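Local coordinates for protein CT_858 (Chlamydia trachomatis, PDB 3DOR), which is a secreted chlamydial protease that probably cleaves proteins as a serine-type endopeptidase and forms a dimer in its mature state, at residues 335-341 with 459-465. Sequence-based numbering, arbitrary orientation.
Sequences IIDQTNN and VLINEQD
Leu-460 and Ile-336 join two neighbouring parallel strands. The N of Leu-460 donates to the O of Ile-336 at 2.8 Å. The O of Leu-460 then receives the N of Gln-338 at 2.9 Å. The side chain of Leu-460 crosses Ile-335 at a slant, with CD1 3.9 Å from Ile-335 CG2. With CG1 anti to the carbonyl carbon (chi1 -66°), Ile-335 leaves CG2 as the branch that meets Leu-460. Val-555 of helix 549-564 covers both side chains. On the other face Val-459 lies beside Ile-336, and Phe-472 of helix 468-478 packs on Val-459. This strand part is tight, regular and mostly apolar, and Leu-460 buries the most surface in it.

Beyond the strands the contact turns polar. The methyl CG2 of Thr-339 rests on the backbone of Ile-461, 3.7 Å from its C atom. The hydroxyl of Thr-339 turns back to Asp-337 and donates to the syn lone pair of OD2. The N of Thr-339 also reaches this oxygen, from the anti side and tilted out of the carboxylate plane, closing an Asx turn. OD2 of Asp-465 takes the N of Asn-462 at 3.0 Å from above the carboxylate plane. Its OD1 lies unusually close to the O of Gln-338, at 2.5 Å. The amide of Gln-338 is held by Tyr-301 and Ala-469.

The far end is looser. Across the two segments the N of Asn-341 makes two weak bonds, to the O of Gln-464 (3.1 Å) and OD1 of Asp-465. Gln-464 is partly exposed, and a sulfate ion lies about 5 Å from its side chain. Strands 333-337 and 457-461 lie in the middle of the mixed sheet of the S41 peptidase region, between helices 468-478 and 549-564, consistent with the ClpP/crotonase-like fold of that family.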
ATOM      1  N   ILE B 335     -30.940   9.717 -20.774  1.00 21.43           N
ATOM      2  CA  ILE B 335     -31.149   9.724 -19.339  1.00 21.34           C
ATOM      3  C   ILE B 335     -30.006   8.921 -18.726  1.00 22.52           C
ATOM      4  O   ILE B 335     -29.749   7.780 -19.129  1.00 24.43           O
ATOM      5  CB  ILE B 335     -32.478   9.060 -18.940  1.00 21.82           C
ATOM      6  CG1 ILE B 335     -33.661   9.889 -19.466  1.00 20.48           C
ATOM      7  CG2 ILE B 335     -32.558   8.942 -17.415  1.00 22.72           C
ATOM      8  CD1 ILE B 335     -35.001   9.213 -19.273  1.00 21.42           C
ATOM      9  N   ILE B 336     -29.305   9.521 -17.769  1.00 21.60           N
ATOM     10  CA  ILE B 336     -28.206   8.845 -17.092  1.00 19.05           C
ATOM     11  C   ILE B 336     -28.592   8.624 -15.634  1.00 20.62           C
ATOM     12  O   ILE B 336     -28.775   9.589 -14.877  1.00 19.41           O
ATOM     13  CB  ILE B 336     -26.905   9.688 -17.157  1.00 21.08           C
ATOM     14  CG1 ILE B 336     -26.415   9.778 -18.606  1.00 18.98           C
ATOM     15  CG2 ILE B 336     -25.820   9.072 -16.257  1.00 18.86           C
ATOM     16  CD1 ILE B 336     -25.156  10.611 -18.770  1.00 23.11           C
ATOM     17  N   ASP B 337     -28.741   7.363 -15.243  1.00 19.63           N
ATOM     18  CA  ASP B 337     -29.082   7.054 -13.864  1.00 20.74           C
ATOM     19  C   ASP B 337     -27.763   6.931 -13.115  1.00 22.37           C
ATOM     20  O   ASP B 337     -26.992   6.008 -13.351  1.00 21.55           O
ATOM     21  CB  ASP B 337     -29.852   5.736 -13.769  1.00 22.26           C
ATOM     22  CG  ASP B 337     -30.027   5.267 -12.327  1.00 23.72           C
ATOM     23  OD1 ASP B 337     -30.398   4.092 -12.127  1.00 20.88           O
ATOM     24  OD2 ASP B 337     -29.792   6.079 -11.398  1.00 22.06           O
ATOM     25  N   GLN B 338     -27.496   7.867 -12.216  1.00 23.12           N
ATOM     26  CA  GLN B 338     -26.254   7.829 -11.468  1.00 23.36           C
ATOM     27  C   GLN B 338     -26.495   7.684  -9.961  1.00 24.10           C
ATOM     28  O   GLN B 338     -25.596   7.947  -9.161  1.00 21.92           O
ATOM     29  CB  GLN B 338     -25.458   9.101 -11.746  1.00 23.60           C
ATOM     30  CG  GLN B 338     -24.024   8.988 -11.357  1.00 24.49           C
ATOM     31  CD  GLN B 338     -23.504  10.213 -10.649  1.00 24.20           C
ATOM     32  OE1 GLN B 338     -22.334  10.549 -10.783  1.00 26.94           O
ATOM     33  NE2 GLN B 338     -24.359  10.875  -9.869  1.00 23.90           N
ATOM     34  N   THR B 339     -27.704   7.274  -9.578  1.00 23.96           N
ATOM     35  CA  THR B 339     -28.046   7.095  -8.163  1.00 23.73           C
ATOM     36  C   THR B 339     -27.259   5.952  -7.516  1.00 24.74           C
ATOM     37  O   THR B 339     -26.735   5.088  -8.214  1.00 23.24           O
ATOM     38  CB  THR B 339     -29.545   6.785  -7.993  1.00 22.77           C
ATOM     39  OG1 THR B 339     -29.884   5.615  -8.752  1.00 24.02           O
ATOM     40  CG2 THR B 339     -30.390   7.946  -8.483  1.00 20.43           C
ATOM     41  N   ASN B 340     -27.172   5.954  -6.183  1.00 23.35           N
ATOM     42  CA  ASN B 340     -26.484   4.882  -5.461  1.00 22.95           C
ATOM     43  C   ASN B 340     -25.134   4.540  -6.094  1.00 22.94           C
ATOM     44  O   ASN B 340     -24.885   3.404  -6.507  1.00 23.92           O
ATOM     45  CB  ASN B 340     -27.370   3.630  -5.445  1.00 22.63           C
ATOM     46  CG  ASN B 340     -28.559   3.753  -4.503  1.00 24.50           C
ATOM     47  OD1 ASN B 340     -28.858   4.826  -3.975  1.00 24.80           O
ATOM     48  ND2 ASN B 340     -29.245   2.642  -4.290  1.00 23.64           N
ATOM     49  N   ASN B 341     -24.262   5.532  -6.143  1.00 22.49           N
ATOM     50  CA  ASN B 341     -22.952   5.401  -6.752  1.00 20.64           C
ATOM     51  C   ASN B 341     -21.950   5.907  -5.715  1.00 21.98           C
ATOM     52  O   ASN B 341     -22.036   7.049  -5.282  1.00 21.94           O
ATOM     53  CB  ASN B 341     -22.935   6.265  -8.011  1.00 22.41           C
ATOM     54  CG  ASN B 341     -21.637   6.185  -8.764  1.00 21.92           C
ATOM     55  OD1 ASN B 341     -20.563   6.234  -8.175  1.00 22.02           O
ATOM     56  ND2 ASN B 341     -21.726   6.076 -10.086  1.00 24.38           N
ATOM     57  N   VAL B 459     -29.661  13.792 -15.861  1.00 21.23           N
ATOM     58  CA  VAL B 459     -28.961  12.939 -14.906  1.00 19.87           C
ATOM     59  C   VAL B 459     -29.794  12.739 -13.648  1.00 21.96           C
ATOM     60  O   VAL B 459     -30.292  13.706 -13.060  1.00 22.18           O
ATOM     61  CB  VAL B 459     -27.589  13.550 -14.476  1.00 18.68           C
ATOM     62  CG1 VAL B 459     -26.842  12.581 -13.561  1.00 16.57           C
ATOM     63  CG2 VAL B 459     -26.759  13.868 -15.686  1.00 16.22           C
ATOM     64  N   LEU B 460     -29.935  11.483 -13.232  1.00 21.06           N
ATOM     65  CA  LEU B 460     -30.692  11.154 -12.032  1.00 21.08           C
ATOM     66  C   LEU B 460     -29.696  10.959 -10.891  1.00 22.54           C
ATOM     67  O   LEU B 460     -28.724  10.207 -11.023  1.00 20.91           O
ATOM     68  CB  LEU B 460     -31.496   9.870 -12.231  1.00 19.81           C
ATOM     69  CG  LEU B 460     -32.312   9.796 -13.520  1.00 19.62           C
ATOM     70  CD1 LEU B 460     -32.976   8.435 -13.581  1.00 14.94           C
ATOM     71  CD2 LEU B 460     -33.349  10.935 -13.582  1.00 17.63           C
ATOM     72  N   ILE B 461     -29.957  11.627  -9.771  1.00 22.07           N
ATOM     73  CA  ILE B 461     -29.081  11.569  -8.600  1.00 22.83           C
ATOM     74  C   ILE B 461     -29.874  11.387  -7.304  1.00 23.74           C
ATOM     75  O   ILE B 461     -31.084  11.627  -7.258  1.00 23.19           O
ATOM     76  CB  ILE B 461     -28.304  12.892  -8.439  1.00 23.50           C
ATOM     77  CG1 ILE B 461     -29.301  14.035  -8.185  1.00 22.23           C
ATOM     78  CG2 ILE B 461     -27.498  13.205  -9.709  1.00 21.26           C
ATOM     79  CD1 ILE B 461     -28.658  15.350  -7.712  1.00 20.87           C
ATOM     80  N   ASN B 462     -29.194  10.959  -6.250  1.00 20.85           N
ATOM     81  CA  ASN B 462     -29.862  10.834  -4.967  1.00 21.97           C
ATOM     82  C   ASN B 462     -28.862  11.034  -3.829  1.00 22.41           C
ATOM     83  O   ASN B 462     -27.685  11.346  -4.068  1.00 20.93           O
ATOM     84  CB  ASN B 462     -30.630   9.501  -4.843  1.00 19.64           C
ATOM     85  CG  ASN B 462     -29.731   8.296  -4.650  1.00 21.15           C
ATOM     86  OD1 ASN B 462     -30.209   7.232  -4.266  1.00 23.47           O
ATOM     87  ND2 ASN B 462     -28.436   8.447  -4.920  1.00 18.03           N
ATOM     88  N   GLU B 463     -29.343  10.876  -2.601  1.00 23.53           N
ATOM     89  CA  GLU B 463     -28.532  11.092  -1.410  1.00 23.93           C
ATOM     90  C   GLU B 463     -27.458  10.051  -1.178  1.00 24.71           C
ATOM     91  O   GLU B 463     -26.677  10.164  -0.224  1.00 25.48           O
ATOM     92  CB  GLU B 463     -29.428  11.199  -0.166  1.00 24.20           C
ATOM     93  CG  GLU B 463     -29.851   9.877   0.452  1.00 21.29           C
ATOM     94  CD  GLU B 463     -30.886   9.131  -0.361  1.00 21.97           C
ATOM     95  OE1 GLU B 463     -31.220   7.977   0.003  1.00 23.18           O
ATOM     96  OE2 GLU B 463     -31.374   9.693  -1.357  1.00 23.33           O
ATOM     97  N   GLN B 464     -27.423   9.032  -2.031  1.00 23.56           N
ATOM     98  CA  GLN B 464     -26.400   8.012  -1.914  1.00 24.15           C
ATOM     99  C   GLN B 464     -25.379   8.090  -3.055  1.00 23.94           C
ATOM    100  O   GLN B 464     -24.906   7.071  -3.554  1.00 20.17           O
ATOM    101  CB  GLN B 464     -27.022   6.609  -1.820  1.00 25.19           C
ATOM    102  CG  GLN B 464     -27.755   6.371  -0.494  1.00 25.89           C
ATOM    103  CD  GLN B 464     -28.106   4.912  -0.254  1.00 25.61           C
ATOM    104  OE1 GLN B 464     -28.663   4.237  -1.125  1.00 26.30           O
ATOM    105  NE2 GLN B 464     -27.789   4.421   0.935  1.00 26.75           N
ATOM    106  N   ASP B 465     -25.060   9.323  -3.451  1.00 24.98           N
ATOM    107  CA  ASP B 465     -24.053   9.619  -4.473  1.00 23.13           C
ATOM    108  C   ASP B 465     -22.907  10.295  -3.736  1.00 22.88           C
ATOM    109  O   ASP B 465     -23.114  11.330  -3.095  1.00 23.99           O
ATOM    110  CB  ASP B 465     -24.606  10.573  -5.529  1.00 20.85           C
ATOM    111  CG  ASP B 465     -25.437   9.863  -6.551  1.00 21.13           C
ATOM    112  OD1 ASP B 465     -25.170   8.661  -6.782  1.00 20.83           O
ATOM    113  OD2 ASP B 465     -26.337  10.496  -7.127  1.00 21.09           O
TER